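Local coordinates for fibronectin type III domain-containing protein (Simiduia agarivorans, PDB 6P2K), which is a GH74 glycoside hydrolase that probably cleaves xyloglucan-type beta-glucans, its two-propeller catalytic part also binding zinc ions, at residues B[166-174]-B[211-220]. Residues are numbered along the deposited sequence; the frame is centred on the assembly and turned at random.
Sequences VYSVVFDQS and NKGIALSPNG
Tyr-167 runs out alongside Lys-212. CB of Tyr-167 lies 3.9 Å from the backbone N of Gly-213. On the ring, CD2 of Tyr-167 comes within 3.2 Å of the Asn-211 carbonyl O, and CE2 of Tyr-167 has CD of Lys-212 beside it at 3.6 Å. At the tip, OH of Tyr-167 accepts a hydrogen bond of 2.8 Å from NZ of Lys-212. The lysine chain, bent at chi2 (-59°), travels the same way as the ring and delivers its ammonium group to that hydroxyl. Asn-184 ties the pair together, its OD1 hydrogen-bonded to NZ and its ND2 to OH. One residue on, Ser-168 OG takes the N-H of Ile-214 at 2.9 Å, nearly straight at 162°. Further along, both methyls of Val-170 pack on the second strand, CG1 against CG1 of Ile-214 and CG2 against CB of Leu-216. At the far end a water donates to both Asp-172 OD2 and Gly-220 O, bridging the Asx turn of Asp-172 and the type I turn 217-220. The first strands of two consecutive propeller blades thus meet almost parallel, 12° apart, without backbone-to-backbone hydrogen bonds; strand 179-183 pairs with 166-171, and strand 222-228 with 210-216.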
# COMPACT_ATOMS: atom_id res chain seq x y z
N VAL B 166 -7.56 61.57 -15.49
CA VAL B 166 -8.62 61.86 -14.53
C VAL B 166 -9.13 60.55 -13.97
O VAL B 166 -9.42 59.61 -14.72
CB VAL B 166 -9.76 62.67 -15.17
CG1 VAL B 166 -10.88 62.88 -14.17
CG2 VAL B 166 -9.24 64.00 -15.68
N TYR B 167 -9.25 60.47 -12.64
CA TYR B 167 -9.65 59.24 -11.97
C TYR B 167 -11.11 59.22 -11.56
O TYR B 167 -11.76 58.18 -11.69
CB TYR B 167 -8.76 59.01 -10.75
CG TYR B 167 -7.31 58.74 -11.12
CD1 TYR B 167 -6.93 57.54 -11.70
CD2 TYR B 167 -6.33 59.70 -10.89
CE1 TYR B 167 -5.62 57.30 -12.04
CE2 TYR B 167 -5.01 59.46 -11.23
CZ TYR B 167 -4.66 58.26 -11.80
OH TYR B 167 -3.35 58.02 -12.14
N SER B 168 -11.66 60.33 -11.07
CA SER B 168 -13.06 60.34 -10.68
C SER B 168 -13.67 61.72 -10.89
O SER B 168 -12.96 62.74 -10.94
CB SER B 168 -13.25 59.89 -9.22
OG SER B 168 -12.18 60.32 -8.40
N VAL B 169 -14.99 61.73 -11.02
CA VAL B 169 -15.80 62.94 -11.20
C VAL B 169 -17.06 62.75 -10.38
O VAL B 169 -17.83 61.82 -10.64
CB VAL B 169 -16.15 63.18 -12.68
CG1 VAL B 169 -17.19 64.28 -12.81
CG2 VAL B 169 -14.90 63.53 -13.49
N VAL B 170 -17.28 63.61 -9.39
CA VAL B 170 -18.36 63.42 -8.43
C VAL B 170 -19.12 64.72 -8.23
O VAL B 170 -18.52 65.77 -7.95
CB VAL B 170 -17.81 62.89 -7.08
CG1 VAL B 170 -16.68 63.78 -6.58
CG2 VAL B 170 -18.93 62.80 -6.05
N PHE B 171 -20.44 64.65 -8.36
CA PHE B 171 -21.33 65.78 -8.12
C PHE B 171 -21.66 65.90 -6.64
O PHE B 171 -21.50 64.96 -5.85
CB PHE B 171 -22.62 65.63 -8.91
CG PHE B 171 -22.50 65.99 -10.36
CD1 PHE B 171 -21.93 65.11 -11.26
CD2 PHE B 171 -22.97 67.21 -10.83
CE1 PHE B 171 -21.82 65.44 -12.60
CE2 PHE B 171 -22.86 67.55 -12.17
CZ PHE B 171 -22.29 66.66 -13.05
N ASP B 172 -22.14 67.09 -6.26
CA ASP B 172 -22.68 67.34 -4.93
C ASP B 172 -24.17 67.05 -4.98
O ASP B 172 -24.93 67.77 -5.63
CB ASP B 172 -22.39 68.78 -4.50
CG ASP B 172 -22.98 69.12 -3.13
OD1 ASP B 172 -23.66 68.27 -2.52
OD2 ASP B 172 -22.74 70.25 -2.65
N GLN B 173 -24.60 66.00 -4.27
CA GLN B 173 -26.01 65.61 -4.29
C GLN B 173 -26.92 66.69 -3.73
O GLN B 173 -28.12 66.69 -4.06
CB GLN B 173 -26.20 64.31 -3.51
CG GLN B 173 -25.48 63.10 -4.09
CD GLN B 173 -26.01 62.70 -5.44
OE1 GLN B 173 -27.22 62.55 -5.63
NE2 GLN B 173 -25.11 62.52 -6.40
N SER B 174 -26.40 67.60 -2.91
CA SER B 174 -27.23 68.62 -2.27
C SER B 174 -27.27 69.93 -3.04
O SER B 174 -28.06 70.81 -2.67
CB SER B 174 -26.72 68.87 -0.84
OG SER B 174 -27.31 67.95 0.07
N ASN B 211 -3.49 63.48 -7.32
CA ASN B 211 -4.62 62.86 -6.65
C ASN B 211 -5.00 61.57 -7.37
O ASN B 211 -5.07 61.53 -8.60
CB ASN B 211 -5.82 63.79 -6.60
CG ASN B 211 -7.08 63.09 -6.13
OD1 ASN B 211 -7.96 62.77 -6.92
ND2 ASN B 211 -7.16 62.84 -4.83
N LYS B 212 -5.25 60.52 -6.59
CA LYS B 212 -5.61 59.21 -7.13
C LYS B 212 -7.08 58.88 -6.84
O LYS B 212 -7.42 57.76 -6.47
CB LYS B 212 -4.70 58.13 -6.57
CG LYS B 212 -3.23 58.33 -6.91
CD LYS B 212 -3.02 58.36 -8.42
CE LYS B 212 -1.55 58.51 -8.77
NZ LYS B 212 -1.31 58.34 -10.23
N GLY B 213 -7.95 59.86 -7.02
CA GLY B 213 -9.36 59.66 -6.80
C GLY B 213 -9.88 60.49 -5.65
O GLY B 213 -9.17 60.78 -4.68
N ILE B 214 -11.15 60.89 -5.75
CA ILE B 214 -11.80 61.68 -4.71
C ILE B 214 -13.15 61.07 -4.39
O ILE B 214 -13.72 60.30 -5.17
CB ILE B 214 -11.99 63.15 -5.12
CG1 ILE B 214 -12.83 63.23 -6.39
CG2 ILE B 214 -10.65 63.84 -5.29
CD1 ILE B 214 -12.88 64.59 -6.99
N ALA B 215 -13.66 61.43 -3.22
CA ALA B 215 -15.00 61.06 -2.80
C ALA B 215 -15.63 62.24 -2.09
O ALA B 215 -14.94 62.99 -1.38
CB ALA B 215 -14.98 59.83 -1.88
N LEU B 216 -16.93 62.41 -2.29
CA LEU B 216 -17.67 63.53 -1.71
C LEU B 216 -18.86 62.98 -0.94
O LEU B 216 -19.59 62.13 -1.45
CB LEU B 216 -18.13 64.50 -2.80
CG LEU B 216 -19.07 65.62 -2.39
CD1 LEU B 216 -18.39 66.54 -1.40
CD2 LEU B 216 -19.51 66.39 -3.62
N SER B 217 -19.03 63.46 0.29
CA SER B 217 -20.17 63.05 1.09
C SER B 217 -21.47 63.53 0.44
O SER B 217 -21.51 64.61 -0.16
CB SER B 217 -20.05 63.59 2.51
OG SER B 217 -21.23 63.35 3.25
N PRO B 218 -22.55 62.74 0.55
CA PRO B 218 -23.81 63.12 -0.10
C PRO B 218 -24.30 64.52 0.23
O PRO B 218 -24.94 65.17 -0.61
CB PRO B 218 -24.79 62.05 0.40
CG PRO B 218 -23.92 60.85 0.60
CD PRO B 218 -22.59 61.37 1.08
N ASN B 219 -24.04 65.02 1.44
CA ASN B 219 -24.44 66.38 1.76
C ASN B 219 -23.49 67.42 1.19
O ASN B 219 -23.67 68.62 1.43
CB ASN B 219 -24.59 66.54 3.28
CG ASN B 219 -23.30 66.28 4.04
OD1 ASN B 219 -22.22 66.16 3.46
ND2 ASN B 219 -23.41 66.20 5.37
N GLY B 220 -22.48 66.98 0.43
CA GLY B 220 -21.54 67.87 -0.23
C GLY B 220 -20.55 68.56 0.67
O GLY B 220 -19.80 69.42 0.20
O HOH W 1 -20.35 70.63 -2.03
O HOH W 2 -22.88 64.53 -2.88